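Local structure of GTP-binding protein (Sulfolobus solfataricus P2, 2QTF) at residues Asp308-Lys311 with Lys312-Leu315; Arg69-Ile72 with Asn73-Glu77. The protein hydrolyses GTP, for which it is specific, and associates with the large 50S ribosomal subunit, with a possible role in protein synthesis or ribosome assembly. All coordinates share one frame; numbering follows the deposited sequence.

Interaction 1 (Asp308-Lys311 with Lys312-Leu315); sequences DLYK and KLDL
Leu313 N donates to Leu309 O over 2.9 Å. Asp314 N bonds Tyr310 O, and Leu315 N bonds Lys311 O, each residue reaching back four positions in the opening turns of helix 309-323. This helix connects strands 295-300 and 327-332 in a beta-alpha-beta unit of the G domain. Asp308 is its N-cap: OD2 accepts weak bonds from Tyr310 N at 3.3 Å and from Lys311 N at 3.5 Å, and its backbone O takes a weak one from Lys312 N. A short carboxylate suits the place because it can fold back onto amides at the start of the helix.

Leucines suit the inward face, where Leu309 rests on Pro332 and on Ile302 of the loop after strand 295-300, and Leu313 on Val330 and Leu299. With CG anti to the backbone N (chi1 -175°), Leu313 also brings its CD2 to 4.5 Å from Tyr310 CD1, oblique to the ring. Lys312 CG passes 3.4 Å from Asp308 O, and the flexible chain then carries NZ to a hydrogen bond with Phe269 O. The leucines, with the aliphatic part of Lys312, thus make up the face that packs on the sheet, while the two long cap bonds still give first-turn amides an acceptor, and the negative carboxylate probably also interacts favourably with the N-terminal end of the helix.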
loop_
_atom_site.group_PDB
_atom_site.type_symbol
_atom_site.label_atom_id
_atom_site.label_comp_id
_atom_site.label_asym_id
_atom_site.label_seq_id
_atom_site.Cartn_x
_atom_site.Cartn_y
_atom_site.Cartn_z
ATOM N N ASP A 308 -10.479 -23.816 -11.827
ATOM C CA ASP A 308 -11.931 -23.692 -11.925
ATOM C C ASP A 308 -12.377 -22.304 -11.391
ATOM O O ASP A 308 -12.625 -22.102 -10.194
ATOM C CB ASP A 308 -12.643 -24.850 -11.211
ATOM C CG ASP A 308 -14.132 -25.037 -11.651
ATOM O OD1 ASP A 308 -14.665 -26.165 -11.466
ATOM O OD2 ASP A 308 -14.791 -24.101 -12.158
ATOM N N LEU A 309 -12.484 -21.372 -12.324
ATOM C CA LEU A 309 -13.018 -20.062 -11.993
ATOM C C LEU A 309 -14.397 -20.066 -11.342
ATOM O O LEU A 309 -14.575 -19.372 -10.353
ATOM C CB LEU A 309 -12.967 -19.114 -13.192
ATOM C CG LEU A 309 -13.549 -17.694 -13.069
ATOM C CD1 LEU A 309 -12.923 -17.010 -11.876
ATOM C CD2 LEU A 309 -13.233 -16.997 -14.362
ATOM N N TYR A 310 -15.375 -20.831 -11.852
ATOM C CA TYR A 310 -16.718 -20.708 -11.273
ATOM C C TYR A 310 -16.787 -21.215 -9.829
ATOM O O TYR A 310 -17.561 -20.670 -9.024
ATOM C CB TYR A 310 -17.830 -21.313 -12.148
ATOM C CG TYR A 310 -18.452 -20.371 -13.262
ATOM C CD1 TYR A 310 -17.828 -19.128 -13.657
ATOM C CD2 TYR A 310 -19.660 -20.756 -13.920
ATOM C CE1 TYR A 310 -18.414 -18.278 -14.671
ATOM C CE2 TYR A 310 -20.264 -19.945 -14.932
ATOM C CZ TYR A 310 -19.648 -18.702 -15.322
ATOM O OH TYR A 310 -20.295 -17.933 -16.330
ATOM N N LYS A 311 -15.987 -22.214 -9.478
ATOM C CA LYS A 311 -15.939 -22.618 -8.065
ATOM C C LYS A 311 -15.328 -21.542 -7.121
ATOM O O LYS A 311 -15.818 -21.303 -6.027
ATOM C CB LYS A 311 -15.201 -23.953 -7.896
ATOM C CG LYS A 311 -16.055 -25.163 -8.213
ATOM C CD LYS A 311 -15.289 -26.499 -7.910
ATOM C CE LYS A 311 -16.075 -27.775 -8.489
ATOM N NZ LYS A 311 -16.003 -29.047 -7.615
ATOM N N LYS A 312 -14.263 -20.894 -7.569
ATOM C CA LYS A 312 -13.656 -19.759 -6.843
ATOM C C LYS A 312 -14.681 -18.688 -6.671
ATOM O O LYS A 312 -14.913 -18.232 -5.585
ATOM C CB LYS A 312 -12.479 -19.200 -7.625
ATOM C CG LYS A 312 -11.367 -20.161 -7.703
ATOM C CD LYS A 312 -10.068 -19.472 -7.511
ATOM C CE LYS A 312 -8.982 -20.291 -8.080
ATOM N NZ LYS A 312 -7.973 -20.461 -7.072
ATOM N N LEU A 313 -15.344 -18.315 -7.768
ATOM C CA LEU A 313 -16.308 -17.196 -7.727
ATOM C C LEU A 313 -17.432 -17.558 -6.792
ATOM O O LEU A 313 -17.910 -16.758 -6.020
ATOM C CB LEU A 313 -16.815 -16.903 -9.170
ATOM C CG LEU A 313 -17.733 -15.711 -9.331
ATOM C CD1 LEU A 313 -16.931 -14.424 -9.119
ATOM C CD2 LEU A 313 -18.313 -15.736 -10.810
ATOM N N ASP A 314 -17.920 -18.792 -6.848
ATOM C CA ASP A 314 -19.029 -19.093 -5.989
ATOM C C ASP A 314 -18.628 -19.135 -4.475
ATOM O O ASP A 314 -19.348 -18.631 -3.634
ATOM C CB ASP A 314 -19.651 -20.427 -6.387
ATOM C CG ASP A 314 -20.919 -20.710 -5.588
ATOM O OD1 ASP A 314 -20.974 -21.801 -4.954
ATOM O OD2 ASP A 314 -21.820 -19.807 -5.538
ATOM N N LEU A 315 -17.492 -19.742 -4.172
ATOM C CA LEU A 315 -16.850 -19.628 -2.825
ATOM C C LEU A 315 -16.738 -18.186 -2.305
ATOM O O LEU A 315 -17.220 -17.828 -1.235
ATOM C CB LEU A 315 -15.445 -20.215 -2.916
ATOM C CG LEU A 315 -14.588 -20.113 -1.642
ATOM C CD1 LEU A 315 -15.317 -20.648 -0.444
ATOM C CD2 LEU A 315 -13.254 -20.871 -1.848
#

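Interaction 2 (Arg69-Ile72 with Asn73-Glu77); sequences RHFI and NIRRE
Between Phe71 and Arg75 the meeting is of flat groups one helical turn apart. Arg75 NE approaches the ring obliquely, 3.7 Å from Phe71 CD1, with the guanidinium and ring planes 55° apart; Phe71 CB lies over one guanidinium face, offset toward its rim. The Arg75 chain starts beside its backbone N (chi1 -70°) and stays extended from CG to NE, which takes its methylenes past Phe71 O before the charged end reaches the ring. A long arginine suits this place because it can pass obliquely by an aromatic ring and still send NH2 into a salt bridge with Glu115. With an alanine in place of Arg75, Glu115 would probably lose this salt-bridge partner and Phe71 CD1 the contact with NE.

The apolar pair is Ile74 CD1 with His70 CB, at 4.3 Å. Helix 68-78 belongs to a beta-alpha-beta unit, between parallel strands 59-62 and 82-84 of the N-terminal domain; Phe71 and Ile74 both rest on Val83, while Phe71 also meets Tyr114 and Ile118 of helix 101-121, as befits bulky hydrophobic residues on an inward face.

Each amide from Asn73 to Arg76 bonds the carbonyl oxygen four residues back: Ile74 N to His70 O is the shortest of these bonds, at 2.8 Å, and Arg75 N to Phe71 O follows at 2.9 Å. Ile74 CG1 also lies 3.1 Å from His70 O.

Charge pairing appears toward the end of the helix, where Arg76 NE forms a salt bridge with Glu77 OE2 at 2.9 Å, the partner tilted 22° out of the guanidinium plane. Asn73 O lies over one face of that guanidinium, and Glu77 turns its other oxygen, OE1, to Lys52.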
loop_
_atom_site.group_PDB
_atom_site.type_symbol
_atom_site.label_atom_id
_atom_site.label_comp_id
_atom_site.label_asym_id
_atom_site.label_seq_id
_atom_site.Cartn_x
_atom_site.Cartn_y
_atom_site.Cartn_z
ATOM N N ARG A 69 23.657 2.623 12.601
ATOM C CA ARG A 69 25.000 2.930 12.069
ATOM C C ARG A 69 24.979 2.684 10.527
ATOM O O ARG A 69 25.673 3.369 9.784
ATOM C CB ARG A 69 26.058 2.075 12.777
ATOM C CG ARG A 69 25.928 0.613 12.382
ATOM C CD ARG A 69 27.226 -0.241 12.717
ATOM N NE ARG A 69 26.925 -1.675 12.608
ATOM C CZ ARG A 69 26.206 -2.368 13.486
ATOM N NH1 ARG A 69 25.693 -1.770 14.577
ATOM N NH2 ARG A 69 26.012 -3.669 13.260
ATOM N N HIS A 70 24.137 1.743 10.066
ATOM C CA HIS A 70 23.949 1.596 8.627
ATOM C C HIS A 70 23.354 2.824 7.970
ATOM O O HIS A 70 23.861 3.304 6.937
ATOM C CB HIS A 70 23.067 0.436 8.281
ATOM C CG HIS A 70 23.587 -0.874 8.731
ATOM N ND1 HIS A 70 24.927 -1.205 8.698
ATOM C CD2 HIS A 70 22.946 -1.957 9.170
ATOM C CE1 HIS A 70 25.082 -2.451 9.085
ATOM N NE2 HIS A 70 23.900 -2.926 9.394
ATOM N N PHE A 71 22.269 3.353 8.525
ATOM C CA PHE A 71 21.789 4.641 7.963
ATOM C C PHE A 71 22.859 5.727 7.911
ATOM O O PHE A 71 22.931 6.508 6.943
ATOM C CB PHE A 71 20.602 5.207 8.743
ATOM C CG PHE A 71 19.273 4.618 8.325
ATOM C CD1 PHE A 71 18.666 5.005 7.125
ATOM C CD2 PHE A 71 18.634 3.687 9.150
ATOM C CE1 PHE A 71 17.421 4.445 6.744
ATOM C CE2 PHE A 71 17.382 3.104 8.764
ATOM C CZ PHE A 71 16.819 3.452 7.553
ATOM N N ILE A 72 23.598 5.908 9.005
ATOM C CA ILE A 72 24.568 6.982 9.027
ATOM C C ILE A 72 25.566 6.842 7.893
ATOM O O ILE A 72 25.820 7.834 7.173
ATOM C CB ILE A 72 25.343 7.071 10.403
ATOM C CG1 ILE A 72 24.378 7.663 11.476
ATOM C CG2 ILE A 72 26.654 8.034 10.285
ATOM C CD1 ILE A 72 24.517 7.000 12.870
ATOM N N ASN A 73 26.082 5.623 7.697
ATOM C CA ASN A 73 27.152 5.355 6.755
ATOM C C ASN A 73 26.619 5.361 5.314
ATOM O O ASN A 73 27.203 6.040 4.487
ATOM C CB ASN A 73 27.753 4.010 7.070
ATOM C CG ASN A 73 28.643 4.072 8.311
ATOM O OD1 ASN A 73 28.574 3.230 9.204
ATOM N ND2 ASN A 73 29.358 5.138 8.412
ATOM N N ILE A 74 25.469 4.689 5.054
ATOM C CA ILE A 74 24.817 4.753 3.702
ATOM C C ILE A 74 24.452 6.180 3.280
ATOM O O ILE A 74 24.752 6.553 2.147
ATOM C CB ILE A 74 23.608 3.837 3.618
ATOM C CG1 ILE A 74 24.053 2.410 4.009
ATOM C CG2 ILE A 74 22.873 3.999 2.308
ATOM C CD1 ILE A 74 22.834 1.417 4.058
ATOM N N ARG A 75 23.825 6.979 4.174
ATOM C CA ARG A 75 23.382 8.337 3.785
ATOM C C ARG A 75 24.563 9.220 3.468
ATOM O O ARG A 75 24.477 10.074 2.590
ATOM C CB ARG A 75 22.609 9.023 4.924
ATOM C CG ARG A 75 21.214 8.343 5.159
ATOM C CD ARG A 75 20.567 9.058 6.403
ATOM N NE ARG A 75 19.168 8.605 6.597
ATOM C CZ ARG A 75 18.465 8.895 7.699
ATOM N NH1 ARG A 75 19.073 9.580 8.678
ATOM N NH2 ARG A 75 17.167 8.545 7.765
ATOM N N ARG A 76 25.658 9.035 4.219
ATOM C CA ARG A 76 26.919 9.802 3.876
ATOM C C ARG A 76 27.425 9.477 2.480
ATOM O O ARG A 76 27.564 10.376 1.671
ATOM C CB ARG A 76 28.035 9.548 4.919
ATOM C CG ARG A 76 29.352 10.378 4.532
ATOM C CD ARG A 76 30.543 9.864 5.437
ATOM N NE ARG A 76 30.850 8.448 5.185
ATOM C CZ ARG A 76 30.672 7.468 6.053
ATOM N NH1 ARG A 76 30.153 7.671 7.269
ATOM N NH2 ARG A 76 31.001 6.275 5.692
ATOM N N GLU A 77 27.562 8.204 2.146
ATOM C CA GLU A 77 28.090 7.823 0.874
ATOM C C GLU A 77 27.209 8.288 -0.265
ATOM O O GLU A 77 27.717 8.635 -1.327
ATOM C CB GLU A 77 28.116 6.304 0.788
ATOM C CG GLU A 77 29.072 5.674 1.721
ATOM C CD GLU A 77 30.476 6.340 1.648
ATOM O OE1 GLU A 77 31.064 6.437 0.517
ATOM O OE2 GLU A 77 30.908 6.846 2.732
#

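Both interactions are turns of the connecting helix in a beta-alpha-beta unit, but of different sheets: interaction 2 in the N-terminal domain, interaction 1 in the G domain. Their centres lie about 50 Å apart, on opposite sides of the chain's centre, and they share no elements. Interaction 1 is a surface contact at a helix start, where regular backbone bonds, helped by a weakly bonded aspartate cap, join its two segments and Leu309 approaches Ile302 of the inferred GTP site. Interaction 2 spans almost the whole of its short helix, partly buried between a sheet and helix 101-121, so aromatic and aliphatic groups carry more of it, with one salt bridge to helix 101-121 and another within the helix, away from annotated sites.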